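Local coordinates for probable zinc protease PqqL (Escherichia coli, PDB 6OFT), which is probably a periplasmic zinc-dependent endopeptidase of the M16 family, represented here by the first half of the protein, at residues K359-V370 / P398-W409. Numbering follows the deposited sequence.
Sequences KSTRLTWLKNAV and PEETYQLSKRLW
Tyr402 enters helix 359-370 as a knob among Leu363, Leu366, Lys367 and Val370. With its CG anti to the backbone N (chi1 179°), the ring lies alongside the Lys367 chain. Lys367 CB makes an off-centre CH-pi contact 4.1 Å from the ring centroid, and Leu366 CB meets the ring edge. Were Tyr402 replaced by an alanine, the site among these four side chains would probably be left unfilled and the Lys367 methylenes would lose their ring. Trp409 buries the most area: its CH2 lies 3.4 Å from Arg362 NE, at the guanidinium's edge, the two planes 76° apart, and Leu363 CG approaches its CZ3 at 3.8 Å. Ser405 CB, one turn earlier, sits 3.5 Å above the indole centre. The extended Lys359 chain carries NZ to Trp409 O (2.8 Å), above the carbonyl plane; Ile412 O is a second acceptor. One water donates to both Leu366 O and Pro398 O. This antiparallel helix pair (154°), with helix 378-391 between in sequence, lies away from the predicted zinc site. Arg362 NH1 and NH2 hydrogen-bond to Gln285 OE1 and Ser281 OG of helix 271-296, whose Phe274 touches Ser405 and Leu408, in the half holding mixed sheet 242-248/430-436/256-264/317-326/303-314.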
# COMPACT_ATOMS: atom_id res chain seq x y z
N LYS A 359 18.33 15.57 5.06
CA LYS A 359 17.67 16.01 6.28
C LYS A 359 17.07 17.43 6.16
O LYS A 359 15.87 17.59 6.39
CB LYS A 359 18.62 15.93 7.48
CG LYS A 359 18.95 14.50 7.90
CD LYS A 359 19.90 14.54 9.07
CE LYS A 359 20.25 13.16 9.57
NZ LYS A 359 21.14 13.26 10.75
N SER A 360 17.89 18.44 5.80
CA SER A 360 17.44 19.83 5.66
C SER A 360 16.31 20.03 4.64
O SER A 360 15.41 20.82 4.91
CB SER A 360 18.61 20.76 5.35
OG SER A 360 19.12 20.59 4.04
N THR A 361 16.35 19.33 3.49
CA THR A 361 15.29 19.46 2.45
C THR A 361 13.99 18.77 2.87
O THR A 361 12.90 19.23 2.49
CB THR A 361 15.77 18.98 1.08
OG1 THR A 361 16.20 17.62 1.18
CG2 THR A 361 16.86 19.85 0.49
N ARG A 362 14.10 17.67 3.64
CA ARG A 362 12.95 16.94 4.18
C ARG A 362 12.31 17.75 5.30
O ARG A 362 11.09 17.89 5.32
CB ARG A 362 13.35 15.53 4.67
CG ARG A 362 13.41 14.50 3.56
CD ARG A 362 14.20 13.29 3.99
NE ARG A 362 13.40 12.37 4.80
CZ ARG A 362 13.19 11.09 4.51
NH1 ARG A 362 13.74 10.54 3.43
NH2 ARG A 362 12.44 10.35 5.31
N LEU A 363 13.13 18.35 6.19
CA LEU A 363 12.63 19.20 7.27
C LEU A 363 11.95 20.46 6.73
O LEU A 363 10.96 20.89 7.30
CB LEU A 363 13.73 19.57 8.27
CG LEU A 363 14.25 18.45 9.17
CD1 LEU A 363 15.52 18.89 9.90
CD2 LEU A 363 13.18 17.95 10.16
N THR A 364 12.48 21.04 5.62
CA THR A 364 11.89 22.22 4.97
C THR A 364 10.47 21.84 4.49
O THR A 364 9.52 22.60 4.73
CB THR A 364 12.78 22.72 3.81
OG1 THR A 364 14.06 23.08 4.33
CG2 THR A 364 12.17 23.92 3.07
N TRP A 365 10.34 20.67 3.84
CA TRP A 365 9.07 20.12 3.36
C TRP A 365 8.11 19.87 4.53
O TRP A 365 6.93 20.22 4.45
CB TRP A 365 9.28 18.82 2.56
CG TRP A 365 8.04 18.37 1.85
CD1 TRP A 365 7.63 18.75 0.60
CD2 TRP A 365 6.98 17.56 2.39
NE1 TRP A 365 6.40 18.20 0.32
CE2 TRP A 365 5.98 17.46 1.39
CE3 TRP A 365 6.78 16.89 3.61
CZ2 TRP A 365 4.80 16.73 1.58
CZ3 TRP A 365 5.61 16.17 3.80
CH2 TRP A 365 4.63 16.09 2.79
N LEU A 366 8.63 19.26 5.61
CA LEU A 366 7.84 18.93 6.79
C LEU A 366 7.31 20.16 7.47
O LEU A 366 6.14 20.17 7.87
CB LEU A 366 8.60 18.01 7.76
CG LEU A 366 8.81 16.58 7.29
CD1 LEU A 366 9.72 15.83 8.21
CD2 LEU A 366 7.47 15.83 7.13
N LYS A 367 8.14 21.22 7.56
CA LYS A 367 7.77 22.51 8.14
C LYS A 367 6.66 23.16 7.29
O LYS A 367 5.67 23.64 7.85
CB LYS A 367 8.99 23.45 8.24
CG LYS A 367 8.71 24.73 9.03
CD LYS A 367 9.83 25.75 8.90
CE LYS A 367 9.46 27.10 9.45
NZ LYS A 367 9.45 27.12 10.93
N ASN A 368 6.80 23.13 5.95
CA ASN A 368 5.79 23.67 5.04
C ASN A 368 4.49 22.84 5.10
O ASN A 368 3.41 23.41 4.97
CB ASN A 368 6.33 23.79 3.61
CG ASN A 368 5.41 24.54 2.67
OD1 ASN A 368 4.93 23.99 1.67
ND2 ASN A 368 5.15 25.82 2.95
N ALA A 369 4.60 21.51 5.36
CA ALA A 369 3.44 20.61 5.50
C ALA A 369 2.62 20.99 6.74
O ALA A 369 1.41 20.86 6.72
CB ALA A 369 3.89 19.15 5.59
N VAL A 370 3.27 21.50 7.81
CA VAL A 370 2.56 21.96 9.00
C VAL A 370 1.77 23.23 8.63
O VAL A 370 0.59 23.32 8.93
CB VAL A 370 3.49 22.21 10.23
CG1 VAL A 370 2.68 22.63 11.46
CG2 VAL A 370 4.32 20.97 10.55
N PRO A 398 1.02 16.50 11.17
CA PRO A 398 2.17 17.15 10.52
C PRO A 398 3.16 17.76 11.53
O PRO A 398 4.37 17.68 11.32
CB PRO A 398 1.52 18.25 9.66
CG PRO A 398 0.15 17.73 9.38
CD PRO A 398 -0.26 17.04 10.65
N GLU A 399 2.64 18.34 12.64
CA GLU A 399 3.46 18.95 13.70
C GLU A 399 4.30 17.89 14.44
O GLU A 399 5.50 18.09 14.59
CB GLU A 399 2.57 19.76 14.66
CG GLU A 399 3.27 20.40 15.85
CD GLU A 399 4.38 21.41 15.60
OE1 GLU A 399 4.43 22.02 14.51
OE2 GLU A 399 5.20 21.59 16.53
N GLU A 400 3.69 16.75 14.85
CA GLU A 400 4.44 15.67 15.49
C GLU A 400 5.50 15.09 14.56
O GLU A 400 6.62 14.85 15.00
CB GLU A 400 3.51 14.55 16.01
CG GLU A 400 4.21 13.32 16.58
CD GLU A 400 5.02 13.45 17.86
OE1 GLU A 400 5.52 12.41 18.34
OE2 GLU A 400 5.16 14.57 18.39
N THR A 401 5.14 14.88 13.27
CA THR A 401 6.07 14.35 12.25
C THR A 401 7.29 15.27 12.14
O THR A 401 8.41 14.79 12.17
CB THR A 401 5.34 14.14 10.91
OG1 THR A 401 4.22 13.29 11.13
CG2 THR A 401 6.22 13.53 9.85
N TYR A 402 7.06 16.58 12.06
CA TYR A 402 8.12 17.58 11.99
C TYR A 402 9.04 17.58 13.24
O TYR A 402 10.27 17.54 13.09
CB TYR A 402 7.51 18.97 11.73
CG TYR A 402 8.53 20.09 11.67
CD1 TYR A 402 9.54 20.08 10.71
CD2 TYR A 402 8.47 21.16 12.56
CE1 TYR A 402 10.49 21.10 10.66
CE2 TYR A 402 9.41 22.19 12.51
CZ TYR A 402 10.42 22.15 11.56
OH TYR A 402 11.34 23.17 11.48
N GLN A 403 8.45 17.67 14.46
CA GLN A 403 9.16 17.66 15.75
C GLN A 403 9.95 16.35 15.95
O GLN A 403 11.13 16.40 16.31
CB GLN A 403 8.19 17.89 16.92
CG GLN A 403 7.68 19.32 17.07
CD GLN A 403 6.81 19.54 18.30
OE1 GLN A 403 6.78 20.63 18.89
NE2 GLN A 403 6.05 18.53 18.72
N LEU A 404 9.32 15.19 15.68
CA LEU A 404 9.96 13.87 15.80
C LEU A 404 11.16 13.75 14.89
O LEU A 404 12.17 13.21 15.31
CB LEU A 404 9.01 12.72 15.46
CG LEU A 404 8.14 12.12 16.55
CD1 LEU A 404 7.26 11.01 15.97
CD2 LEU A 404 8.98 11.58 17.73
N SER A 405 11.03 14.20 13.62
CA SER A 405 12.10 14.17 12.62
C SER A 405 13.27 15.04 13.05
O SER A 405 14.39 14.56 13.04
CB SER A 405 11.59 14.62 11.26
OG SER A 405 10.53 13.79 10.82
N LYS A 406 13.00 16.30 13.48
CA LYS A 406 14.00 17.25 13.98
C LYS A 406 14.81 16.67 15.15
O LYS A 406 16.02 16.92 15.24
CB LYS A 406 13.33 18.56 14.43
CG LYS A 406 13.43 19.70 13.43
CD LYS A 406 14.11 20.91 14.03
CE LYS A 406 14.06 22.12 13.12
NZ LYS A 406 14.79 23.28 13.68
N ARG A 407 14.16 15.91 16.03
CA ARG A 407 14.80 15.33 17.20
C ARG A 407 15.40 13.92 16.96
O ARG A 407 16.54 13.69 17.33
CB ARG A 407 13.83 15.31 18.38
CG ARG A 407 14.38 14.65 19.65
CD ARG A 407 13.43 14.78 20.81
NE ARG A 407 12.16 14.11 20.56
CZ ARG A 407 11.90 12.86 20.93
NH1 ARG A 407 12.81 12.14 21.58
NH2 ARG A 407 10.71 12.33 20.67
N LEU A 408 14.63 12.98 16.41
CA LEU A 408 15.11 11.60 16.23
C LEU A 408 16.13 11.42 15.10
O LEU A 408 16.97 10.52 15.20
CB LEU A 408 13.95 10.60 16.08
CG LEU A 408 13.03 10.48 17.31
CD1 LEU A 408 11.91 9.50 17.03
CD2 LEU A 408 13.80 10.06 18.58
N TRP A 409 16.07 12.25 14.04
CA TRP A 409 17.02 12.13 12.92
C TRP A 409 18.46 12.46 13.32
O TRP A 409 19.36 12.10 12.58
CB TRP A 409 16.60 12.95 11.69
CG TRP A 409 15.39 12.47 10.94
CD1 TRP A 409 14.73 11.29 11.11
CD2 TRP A 409 14.73 13.15 9.87
NE1 TRP A 409 13.69 11.19 10.21
CE2 TRP A 409 13.66 12.33 9.44
CE3 TRP A 409 14.93 14.39 9.23
CZ2 TRP A 409 12.80 12.70 8.41
CZ3 TRP A 409 14.07 14.76 8.20
CH2 TRP A 409 13.01 13.92 7.81
O HOH W 1 5.02 17.67 8.68